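Local coordinates for protein chymotrypsin-like serine protease (Equine arteritis virus, PDB 1MBM) that probably cleaves viral polyproteins as the chymotrypsin-like serine endopeptidase nsp4 of an arterivirus, at residues T16-T21 with V27-S32; Q81-P86 with V118-A123; A87-A92 with G126-S131; G94-L99 with L106-S111; G130-T133 with A137-T140. One frame throughout, in Å; residues are numbered along the deposited sequence.

Contact 1 (T16-T21 with V27-S32)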
# COMPACT_ATOMS: atom_id res chain seq x y z
N THR A 16 0.10 8.16 -6.58
CA THR A 16 0.16 8.65 -5.22
C THR A 16 1.57 8.46 -4.68
O THR A 16 2.26 7.53 -5.08
CB THR A 16 -0.81 7.84 -4.35
OG1 THR A 16 -2.13 7.95 -4.89
CG2 THR A 16 -0.95 8.43 -2.94
N GLY A 17 1.98 9.34 -3.77
CA GLY A 17 3.27 9.19 -3.13
C GLY A 17 3.22 9.46 -1.64
O GLY A 17 2.20 9.89 -1.11
N SER A 18 4.32 9.19 -0.96
CA SER A 18 4.42 9.48 0.46
C SER A 18 5.80 10.05 0.76
O SER A 18 6.77 9.75 0.07
CB SER A 18 4.09 8.25 1.31
OG SER A 18 5.00 7.19 1.08
N VAL A 19 5.88 10.90 1.78
CA VAL A 19 7.11 11.60 2.13
C VAL A 19 7.56 11.26 3.55
O VAL A 19 6.75 11.22 4.46
CB VAL A 19 6.93 13.13 1.99
CG1 VAL A 19 8.24 13.84 2.19
CG2 VAL A 19 6.37 13.46 0.60
N TRP A 20 8.85 11.03 3.73
CA TRP A 20 9.37 10.55 5.01
C TRP A 20 10.74 11.12 5.34
O TRP A 20 11.40 11.70 4.48
CB TRP A 20 9.50 9.03 4.98
CG TRP A 20 8.31 8.32 4.42
CD1 TRP A 20 8.00 8.13 3.10
CD2 TRP A 20 7.27 7.68 5.17
NE1 TRP A 20 6.83 7.43 2.99
CE2 TRP A 20 6.36 7.14 4.24
CE3 TRP A 20 7.01 7.52 6.54
CZ2 TRP A 20 5.21 6.46 4.63
CZ3 TRP A 20 5.86 6.83 6.92
CH2 TRP A 20 4.98 6.32 5.97
N THR A 21 11.16 10.91 6.58
CA THR A 21 12.50 11.31 7.02
C THR A 21 13.34 10.05 7.25
O THR A 21 12.85 9.06 7.79
CB THR A 21 12.41 12.14 8.32
OG1 THR A 21 11.79 13.40 8.04
CG2 THR A 21 13.80 12.53 8.82
N VAL A 27 12.76 11.39 2.11
CA VAL A 27 12.53 10.27 1.20
C VAL A 27 11.12 10.28 0.62
O VAL A 27 10.14 10.46 1.35
CB VAL A 27 12.75 8.92 1.92
CG1 VAL A 27 12.62 7.76 0.95
CG2 VAL A 27 14.11 8.91 2.59
N VAL A 28 11.03 10.08 -0.68
CA VAL A 28 9.74 10.06 -1.37
C VAL A 28 9.51 8.70 -2.03
O VAL A 28 10.27 8.30 -2.89
CB VAL A 28 9.67 11.20 -2.43
CG1 VAL A 28 8.34 11.16 -3.21
CG2 VAL A 28 9.89 12.57 -1.77
N LEU A 29 8.44 8.02 -1.66
CA LEU A 29 8.11 6.71 -2.25
C LEU A 29 6.89 6.77 -3.16
O LEU A 29 5.95 7.50 -2.89
CB LEU A 29 7.81 5.69 -1.17
CG LEU A 29 8.83 5.55 -0.05
CD1 LEU A 29 8.33 4.52 0.98
CD2 LEU A 29 10.20 5.17 -0.61
N THR A 30 6.91 5.97 -4.22
CA THR A 30 5.78 5.84 -5.15
C THR A 30 6.03 4.57 -5.97
O THR A 30 6.93 3.78 -5.65
CB THR A 30 5.62 7.12 -6.05
OG1 THR A 30 4.40 7.05 -6.81
CG2 THR A 30 6.72 7.22 -7.13
N ALA A 31 5.20 4.35 -7.00
CA ALA A 31 5.33 3.18 -7.86
C ALA A 31 6.14 3.51 -9.12
O ALA A 31 5.97 4.57 -9.71
CB ALA A 31 3.96 2.65 -8.24
N SER A 32 6.99 2.58 -9.53
CA SER A 32 7.82 2.78 -10.72
C SER A 32 7.01 3.05 -12.00
O SER A 32 7.39 3.88 -12.82
CB SER A 32 8.75 1.59 -10.93
OG SER A 32 9.51 1.35 -9.76
O HOH W 1 4.20 5.93 -1.22
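S18 and W20 pair with L29 and V27 in the antiparallel hairpin of strands 14-22 and 25-31, part of the six-stranded N-terminal barrel of this chymotrypsin-like fold. Both are hydrogen-bonded pairs. The bonds S18 N to L29 O and L29 N to S18 O are both 3.0 Å, and W20 closes the same kind of ring with V27. Between them V19 lies opposite V28 as a non-hydrogen-bonded pair, and both point into the barrel toward L43.

On the other face the W20 indole crosses the L29 side chain at about a right angle, its NE1 3.8 Å from L29 CD1. The same NE1 donates to S18 OG at 2.7 Å, which fixes the rotation of the indole. The hydroxyl in turn donates to a water 2.7 Å from S18 OG, and that water donates to L29 O, so one polar chain links indole, serine and opposing backbone. F60 and E62 of the next strand border L29. Beyond the ladder, T16 OG1 bonds G112 O and the T16 backbone pairs with S114, while A31 leads into helix 32-35. There T30 OG1, anti to its own N (chi1 -172°), donates to T16 O at 2.8 Å from 39° above the carbonyl plane.

Contact 2 (Q81-P86 with V118-A123)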
# COMPACT_ATOMS: atom_id res chain seq x y z
N GLN A 81 9.02 -6.15 7.22
CA GLN A 81 8.53 -7.31 6.48
C GLN A 81 7.01 -7.35 6.61
O GLN A 81 6.45 -6.90 7.61
CB GLN A 81 9.15 -8.60 7.04
CG GLN A 81 8.41 -9.20 8.23
CD GLN A 81 8.78 -10.66 8.49
OE1 GLN A 81 9.95 -10.97 8.70
NE2 GLN A 81 7.79 -11.54 8.48
N PRO A 82 6.33 -7.84 5.58
CA PRO A 82 4.88 -8.00 5.65
C PRO A 82 4.49 -8.97 6.76
O PRO A 82 5.11 -10.01 6.94
CB PRO A 82 4.52 -8.59 4.28
CG PRO A 82 5.82 -9.17 3.77
CD PRO A 82 6.86 -8.21 4.25
N THR A 83 3.46 -8.60 7.51
CA THR A 83 2.90 -9.43 8.54
C THR A 83 1.45 -9.71 8.13
O THR A 83 0.74 -8.79 7.72
CB THR A 83 2.98 -8.68 9.88
OG1 THR A 83 4.32 -8.79 10.40
CG2 THR A 83 2.13 -9.34 10.95
N THR A 84 1.02 -10.96 8.19
CA THR A 84 -0.36 -11.26 7.80
C THR A 84 -1.36 -10.57 8.74
O THR A 84 -1.45 -10.90 9.92
CB THR A 84 -0.62 -12.78 7.78
OG1 THR A 84 0.26 -13.41 6.82
CG2 THR A 84 -2.02 -13.06 7.23
N GLY A 85 -2.10 -9.61 8.22
CA GLY A 85 -3.05 -8.87 9.03
C GLY A 85 -3.49 -7.62 8.29
O GLY A 85 -3.20 -7.45 7.11
N PRO A 86 -4.21 -6.74 8.99
CA PRO A 86 -4.65 -5.48 8.41
C PRO A 86 -3.47 -4.57 8.04
O PRO A 86 -2.41 -4.64 8.65
CB PRO A 86 -5.46 -4.84 9.54
CG PRO A 86 -4.92 -5.51 10.79
CD PRO A 86 -4.71 -6.92 10.37
N VAL A 118 1.86 1.34 1.66
CA VAL A 118 1.05 0.37 2.37
C VAL A 118 1.76 0.20 3.71
O VAL A 118 2.92 -0.19 3.76
CB VAL A 118 0.94 -0.96 1.61
CG1 VAL A 118 0.08 -1.93 2.36
CG2 VAL A 118 0.36 -0.73 0.22
N VAL A 119 1.08 0.53 4.81
CA VAL A 119 1.76 0.52 6.10
C VAL A 119 1.09 -0.36 7.14
O VAL A 119 -0.12 -0.58 7.10
CB VAL A 119 1.96 1.96 6.70
CG1 VAL A 119 2.55 2.94 5.66
CG2 VAL A 119 0.66 2.51 7.25
N GLN A 120 1.90 -0.87 8.06
CA GLN A 120 1.44 -1.65 9.20
C GLN A 120 2.15 -1.03 10.40
O GLN A 120 3.37 -1.01 10.46
CB GLN A 120 1.82 -3.13 9.04
CG GLN A 120 0.98 -3.86 7.99
CD GLN A 120 1.22 -5.36 7.93
OE1 GLN A 120 2.35 -5.81 7.81
NE2 GLN A 120 0.13 -6.13 7.98
N GLY A 121 1.37 -0.49 11.33
CA GLY A 121 1.93 0.23 12.46
C GLY A 121 2.60 1.50 11.95
O GLY A 121 2.00 2.25 11.19
N ASP A 122 3.85 1.71 12.34
CA ASP A 122 4.61 2.88 11.92
C ASP A 122 5.58 2.55 10.78
O ASP A 122 6.50 3.31 10.49
CB ASP A 122 5.38 3.47 13.11
CG ASP A 122 6.48 2.54 13.63
OD1 ASP A 122 6.53 1.36 13.22
OD2 ASP A 122 7.33 2.90 14.47
N ALA A 123 5.36 1.41 10.13
CA ALA A 123 6.32 0.97 9.13
C ALA A 123 5.73 0.74 7.75
O ALA A 123 4.60 0.27 7.63
CB ALA A 123 7.03 -0.30 9.61
O HOH W 2 4.65 -5.42 8.96
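Q120, the first residue of the type II' turn in the hairpin of strands 117-120 and 123-132, reaches back to T83 and P86 in the segment that leads into strand 85-91. Almost the whole contact is its carboxamide. The chain runs out straight beyond CG (chi2 -173°), carrying the amide clear of its own strand and up to the backbone of residues 83-86.

Here the group is gripped on both ends. T83 N donates to Q120 OE1 at 3.0 Å, in the carbonyl plane and on a lone pair. Q120 NE2 returns a bond to T83 O at 2.7 Å, nearly straight at 167°, so the side chain bonds to both backbone polar atoms of a single residue. The second N-H of NE2 goes to P86 O at 3.0 Å. Both acceptors lie close to the plane of the amide, but NE2 sits 49° above the P86 carbonyl plane. A water completes the set by donating to Q120 OE1 at 2.6 Å and to Q81 O at 2.7 Å. With three direct bonds and the water, the amide is held flat and its orientation is unambiguous. T83 CB also lies against Q120 OE1, 3.6 Å away.

The glutamine thus joins the hairpin tip to the entry of the second barrel. It packs on A87, L100 and V125, while next to it V119 pairs through its backbone with S88 of strand 85-91.

Contact 3 (A87-A92 with G126-S131)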
# COMPACT_ATOMS: atom_id res chain seq x y z
N ALA A 87 -3.66 -3.75 7.02
CA ALA A 87 -2.66 -2.77 6.62
C ALA A 87 -3.42 -1.58 6.07
O ALA A 87 -4.56 -1.70 5.63
CB ALA A 87 -1.71 -3.34 5.57
N SER A 88 -2.79 -0.41 6.12
CA SER A 88 -3.42 0.79 5.63
C SER A 88 -2.77 1.20 4.32
O SER A 88 -1.54 1.31 4.24
CB SER A 88 -3.28 1.94 6.64
OG SER A 88 -4.02 1.71 7.84
N TRP A 89 -3.60 1.36 3.30
CA TRP A 89 -3.20 1.89 2.01
C TRP A 89 -3.41 3.39 2.15
O TRP A 89 -4.55 3.85 2.27
CB TRP A 89 -4.12 1.36 0.89
CG TRP A 89 -3.66 0.07 0.25
CD1 TRP A 89 -3.21 -0.09 -1.03
CD2 TRP A 89 -3.63 -1.23 0.85
NE1 TRP A 89 -2.89 -1.41 -1.26
CE2 TRP A 89 -3.13 -2.13 -0.12
CE3 TRP A 89 -3.95 -1.73 2.12
CZ2 TRP A 89 -2.97 -3.49 0.13
CZ3 TRP A 89 -3.78 -3.08 2.37
CH2 TRP A 89 -3.29 -3.95 1.38
N CYS A 90 -2.33 4.16 2.15
CA CYS A 90 -2.40 5.60 2.41
C CYS A 90 -2.64 6.39 1.14
O CYS A 90 -1.71 6.96 0.57
CB CYS A 90 -1.12 6.08 3.11
SG CYS A 90 -0.72 5.14 4.61
N THR A 91 -3.89 6.42 0.68
CA THR A 91 -4.20 7.12 -0.56
C THR A 91 -4.35 8.62 -0.33
O THR A 91 -4.41 9.10 0.80
CB THR A 91 -5.48 6.56 -1.22
OG1 THR A 91 -6.64 7.13 -0.60
CG2 THR A 91 -5.61 5.07 -0.96
N ALA A 92 -4.43 9.36 -1.43
CA ALA A 92 -4.61 10.80 -1.35
C ALA A 92 -6.01 11.22 -0.87
O ALA A 92 -6.26 12.40 -0.65
CB ALA A 92 -4.30 11.43 -2.67
N GLY A 126 5.41 -1.70 1.77
CA GLY A 126 5.53 -1.62 0.32
C GLY A 126 4.74 -0.48 -0.29
O GLY A 126 4.23 0.38 0.43
N VAL A 127 4.67 -0.44 -1.61
CA VAL A 127 3.83 0.54 -2.29
C VAL A 127 2.75 -0.22 -3.05
O VAL A 127 2.95 -1.37 -3.44
CB VAL A 127 4.61 1.46 -3.27
CG1 VAL A 127 5.59 2.37 -2.52
CG2 VAL A 127 5.34 0.65 -4.34
N HIS A 128 1.60 0.42 -3.25
CA HIS A 128 0.52 -0.22 -3.99
C HIS A 128 0.85 -0.23 -5.48
O HIS A 128 1.06 0.81 -6.09
CB HIS A 128 -0.82 0.50 -3.75
CG HIS A 128 -1.95 -0.09 -4.52
ND1 HIS A 128 -2.51 -1.31 -4.21
CD2 HIS A 128 -2.60 0.35 -5.63
CE1 HIS A 128 -3.47 -1.58 -5.07
NE2 HIS A 128 -3.55 -0.59 -5.94
N THR A 129 0.83 -1.43 -6.06
CA THR A 129 1.22 -1.67 -7.44
C THR A 129 0.06 -1.76 -8.42
O THR A 129 0.12 -1.24 -9.53
CB THR A 129 2.09 -2.95 -7.49
OG1 THR A 129 3.38 -2.65 -6.96
CG2 THR A 129 2.37 -3.42 -8.92
N GLY A 130 -1.02 -2.41 -8.02
CA GLY A 130 -2.14 -2.54 -8.93
C GLY A 130 -3.28 -3.33 -8.34
O GLY A 130 -3.20 -3.81 -7.22
N SER A 131 -4.32 -3.53 -9.13
CA SER A 131 -5.49 -4.19 -8.59
C SER A 131 -6.08 -5.21 -9.55
O SER A 131 -5.69 -5.29 -10.71
CB SER A 131 -6.55 -3.13 -8.31
OG SER A 131 -6.99 -2.59 -9.55
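A chi1 of -90° places the W89 indole beside its own backbone N, and H128 CG stands anti to its backbone N (chi1 178°). The two rings thereby leave strands 85-91 and 123-132 toward each other, although the nearest CA atoms, those of W89 and H128, are 7.4 Å apart. The contact consists of these two side chains alone.

They cross at about a right angle, with the five-membered ring of W89 and the imidazole of H128 4.8 Å apart between centroids and their planes at 69°. The imidazole presents ND1 to the pyrrole edge of the indole, close to the indole plane, with W89 NE1 3.0 Å from H128 ND1. W89 CD1 fits against H128 CB at 3.7 Å, so the stem of the histidine is packed as well as its ring. Over one face of the imidazole lies G130 N, 3.7 Å above the plane and displaced toward the rim.

W89 is further enclosed by V118, A107, A137 and V139 in the interior of the C-terminal barrel. H128 also touches T109, consistent with the S1 pocket of related glutamate-specific chymotrypsin-like proteases, where a histidine in this part of the fold meets the substrate's acidic side chain. The buried indole beside ND1 probably constrains the rotation of the imidazole, and H128 NE2 is turned to T109 OG1, 3.2 Å away.

Contact 4 (G94-L99 with L106-S111)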
# COMPACT_ATOMS: atom_id res chain seq x y z
N GLY A 94 -7.55 9.50 1.83
CA GLY A 94 -7.74 8.79 3.07
C GLY A 94 -7.16 7.39 3.06
O GLY A 94 -6.86 6.83 2.00
N ASP A 95 -7.02 6.83 4.26
CA ASP A 95 -6.54 5.47 4.43
C ASP A 95 -7.59 4.42 4.08
O ASP A 95 -8.73 4.48 4.54
CB ASP A 95 -6.08 5.23 5.86
CG ASP A 95 -4.77 5.91 6.18
OD1 ASP A 95 -4.22 6.61 5.29
OD2 ASP A 95 -4.24 5.83 7.29
N GLU A 96 -7.16 3.45 3.29
CA GLU A 96 -8.01 2.33 2.94
C GLU A 96 -7.50 1.14 3.77
O GLU A 96 -6.36 0.71 3.60
CB GLU A 96 -7.87 2.06 1.45
CG GLU A 96 -8.99 1.27 0.80
CD GLU A 96 -10.36 1.90 0.99
OE1 GLU A 96 -10.70 2.89 0.31
OE2 GLU A 96 -11.10 1.37 1.81
N GLU A 97 -8.33 0.63 4.67
CA GLU A 97 -7.95 -0.54 5.47
C GLU A 97 -8.14 -1.80 4.64
O GLU A 97 -9.22 -2.04 4.10
CB GLU A 97 -8.77 -0.63 6.77
CG GLU A 97 -8.44 -1.89 7.58
CD GLU A 97 -8.90 -1.84 9.03
OE1 GLU A 97 -10.08 -2.17 9.29
OE2 GLU A 97 -8.08 -1.52 9.92
N GLY A 98 -7.09 -2.61 4.52
CA GLY A 98 -7.16 -3.83 3.73
C GLY A 98 -6.44 -5.01 4.36
O GLY A 98 -5.84 -4.89 5.43
N LEU A 99 -6.51 -6.16 3.69
CA LEU A 99 -5.82 -7.36 4.14
C LEU A 99 -4.48 -7.39 3.46
O LEU A 99 -4.38 -7.17 2.26
CB LEU A 99 -6.58 -8.62 3.74
CG LEU A 99 -5.76 -9.92 3.76
CD1 LEU A 99 -5.46 -10.35 5.20
CD2 LEU A 99 -6.45 -11.03 2.98
N LEU A 106 -5.93 -7.63 -0.23
CA LEU A 106 -7.24 -7.10 -0.61
C LEU A 106 -7.39 -5.65 -0.14
O LEU A 106 -7.12 -5.34 1.00
CB LEU A 106 -8.36 -7.93 0.03
CG LEU A 106 -8.30 -9.44 -0.15
CD1 LEU A 106 -9.44 -10.09 0.59
CD2 LEU A 106 -8.35 -9.79 -1.63
N ALA A 107 -7.83 -4.78 -1.03
CA ALA A 107 -8.06 -3.38 -0.69
C ALA A 107 -8.84 -2.76 -1.83
O ALA A 107 -8.65 -3.14 -2.99
CB ALA A 107 -6.72 -2.65 -0.50
N TRP A 108 -9.72 -1.82 -1.52
CA TRP A 108 -10.47 -1.14 -2.57
C TRP A 108 -9.62 0.02 -3.08
O TRP A 108 -9.35 0.96 -2.34
CB TRP A 108 -11.82 -0.64 -2.06
CG TRP A 108 -12.67 -0.04 -3.13
CD1 TRP A 108 -13.50 -0.70 -3.99
CD2 TRP A 108 -12.75 1.35 -3.48
NE1 TRP A 108 -14.10 0.19 -4.84
CE2 TRP A 108 -13.66 1.46 -4.56
CE3 TRP A 108 -12.15 2.52 -3.00
CZ2 TRP A 108 -13.98 2.68 -5.15
CZ3 TRP A 108 -12.47 3.73 -3.58
CH2 TRP A 108 -13.38 3.80 -4.64
N THR A 109 -9.16 -0.07 -4.32
CA THR A 109 -8.32 0.99 -4.90
C THR A 109 -8.70 1.34 -6.34
O THR A 109 -9.40 0.57 -7.00
CB THR A 109 -6.83 0.57 -4.91
OG1 THR A 109 -6.69 -0.66 -5.63
CG2 THR A 109 -6.32 0.25 -3.50
N THR A 110 -8.23 2.49 -6.81
CA THR A 110 -8.38 2.90 -8.22
C THR A 110 -7.00 3.14 -8.82
O THR A 110 -6.01 3.17 -8.10
CB THR A 110 -9.20 4.19 -8.38
OG1 THR A 110 -8.60 5.23 -7.59
CG2 THR A 110 -10.60 4.03 -7.78
N SER A 111 -6.93 3.35 -10.13
CA SER A 111 -5.63 3.56 -10.78
C SER A 111 -4.80 4.66 -10.12
O SER A 111 -3.59 4.50 -9.91
CB SER A 111 -5.79 3.84 -12.27
OG SER A 111 -4.52 3.81 -12.88
O HOH W 3 -10.14 -1.60 1.49
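L99 and L106 form a single antiparallel bridge of the hydrogen-bonded kind, where residues 96-99 and 106-108 run 162° apart. L99 N donates to L106 O at 2.9 Å and L106 N to L99 O at 3.0 Å. Just before the bridge, G98 CA comes to 3.1 Å from L106 O, and glycine lets the two backbones lie this close. Toward E97 and W108 the chains diverge, and a water links them by donating to E97 O and E96 OE2 and accepting from W108 N at 3.0 Å.

The two leucines lie side by side, pointing the same way, with L99 CD2 3.9 Å from L106 CD1. The chi1 of E96 (-160°) sets E96 CG 3.2 Å from W108 O, and a bend at chi2 (57°) swings the carboxylate to the indole edge. There E96 OE1 lies 3.6 Å from W108 CE3, near the indole plane, the carboxylate turned 75° to it. That carboxylate is bound chiefly by the C-terminal tail: R197 makes a salt bridge to OE1, and N196 N bonds OE2.

Strand 94-100 is flanked by strand 85-91, where E96 pairs with W89, and helix 185-192 of the C-terminal extension packs on both leucines through L190 and I191.

Contact 5 (G130-T133 with A137-T140)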
# COMPACT_ATOMS: atom_id res chain seq x y z
N GLY A 130 -1.02 -2.41 -8.02
CA GLY A 130 -2.14 -2.54 -8.93
C GLY A 130 -3.28 -3.33 -8.34
O GLY A 130 -3.20 -3.81 -7.22
N SER A 131 -4.32 -3.53 -9.13
CA SER A 131 -5.49 -4.19 -8.59
C SER A 131 -6.08 -5.21 -9.55
O SER A 131 -5.69 -5.29 -10.71
CB SER A 131 -6.55 -3.13 -8.31
OG SER A 131 -6.99 -2.59 -9.55
N ASN A 132 -7.01 -6.01 -9.04
CA ASN A 132 -7.74 -6.93 -9.89
C ASN A 132 -9.17 -6.99 -9.37
O ASN A 132 -9.54 -6.21 -8.49
CB ASN A 132 -7.08 -8.31 -9.94
CG ASN A 132 -7.20 -8.96 -11.30
OD1 ASN A 132 -8.12 -8.67 -12.06
ND2 ASN A 132 -6.25 -9.83 -11.64
N THR A 133 -9.95 -7.90 -9.92
CA THR A 133 -11.36 -8.05 -9.58
C THR A 133 -11.58 -8.44 -8.13
O THR A 133 -10.80 -9.21 -7.57
CB THR A 133 -11.99 -9.08 -10.54
OG1 THR A 133 -12.34 -8.44 -11.77
CG2 THR A 133 -13.33 -9.60 -10.02
N ALA A 137 -5.44 -6.73 -4.51
CA ALA A 137 -4.39 -5.72 -4.56
C ALA A 137 -3.03 -6.40 -4.75
O ALA A 137 -2.84 -7.53 -4.32
CB ALA A 137 -4.39 -4.90 -3.27
N TYR A 138 -2.10 -5.72 -5.41
CA TYR A 138 -0.74 -6.22 -5.52
C TYR A 138 0.16 -5.15 -4.91
O TYR A 138 -0.01 -3.96 -5.20
CB TYR A 138 -0.36 -6.50 -6.97
CG TYR A 138 -1.29 -7.46 -7.67
CD1 TYR A 138 -1.29 -8.82 -7.36
CD2 TYR A 138 -2.16 -7.02 -8.66
CE1 TYR A 138 -2.15 -9.70 -8.00
CE2 TYR A 138 -3.02 -7.89 -9.32
CZ TYR A 138 -3.01 -9.23 -8.99
OH TYR A 138 -3.85 -10.10 -9.65
N VAL A 139 1.08 -5.56 -4.04
CA VAL A 139 1.95 -4.63 -3.33
C VAL A 139 3.42 -4.99 -3.54
O VAL A 139 3.81 -6.13 -3.41
CB VAL A 139 1.63 -4.65 -1.82
CG1 VAL A 139 2.66 -3.83 -1.02
CG2 VAL A 139 0.18 -4.16 -1.56
N THR A 140 4.25 -4.00 -3.85
CA THR A 140 5.66 -4.29 -4.05
C THR A 140 6.47 -3.84 -2.85
O THR A 140 6.37 -2.68 -2.45
CB THR A 140 6.19 -3.59 -5.31
OG1 THR A 140 5.53 -4.11 -6.48
CG2 THR A 140 7.66 -3.93 -5.53
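The Y138 ring lies along the backbone of residues 130-132. S131 O is at its edge, near the ring plane and 4.0 Å from Y138 CE2, while G130 O and N132 CB approach obliquely. The other flat group, the N132 carboxamide, is turned 58° from the ring. Its contact with the tyrosine is a hydrogen bond: N132 ND2 donates to Y138 OH at 3.1 Å, almost straight (170°), with the hydroxyl oxygen in the plane of the amide. An N132 chi1 of -144°, off the staggered positions, carries the amide to that hydroxyl. At its other end N132 OD1 accepts a weak bond from T133 N, so the amide spans from the tyrosine hydroxyl to the backbone just beyond its own residue.

Both segments belong to the hairpin of strands 123-132 and 136-140 in the C-terminal barrel. G130 and Y138 form its hydrogen-bonded pair, lopsided in strength: Y138 N donates to G130 O at 2.9 Å, whereas G130 N to Y138 O is weak at 3.4 Å. The difference is consistent with a classic beta bulge here, where T129 and G130 both face Y138 and T129 N also pairs with Y138 O. One residue on, S131 and A137 make a non-hydrogen-bonded pair with CA atoms 4.4 Å apart.

The tyrosine lies along this strand over G130, with Y138 CD2 3.7 Å from G130 O. L146 of the following strand touches Y138 as well, and A137 packs inward on W89.

How the contacts relate
Contact 1 lies in the N-terminal barrel, whereas contacts 2 to 5 belong to the C-terminal one. Contacts 1, 3 and 4 are buried; contacts 2 and 5 lie at the surface, where side-chain amides do much of the bonding. Contacts 2 and 3 share strand 85-91, and contacts 3 and 5 share strand 123-132. Contacts 3 and 4 lie closest, with centres about 6 Å apart; T109 of contact 4 touches H128 of contact 3 and S131, which contacts 3 and 5 share. Contacts 1 and 5 are backbone hairpins, contact 3 is ring against ring, and contact 4 combines a bridge with a carboxylate bound by the C-terminal tail. T16 and A31 of contact 1 pack on contact 3.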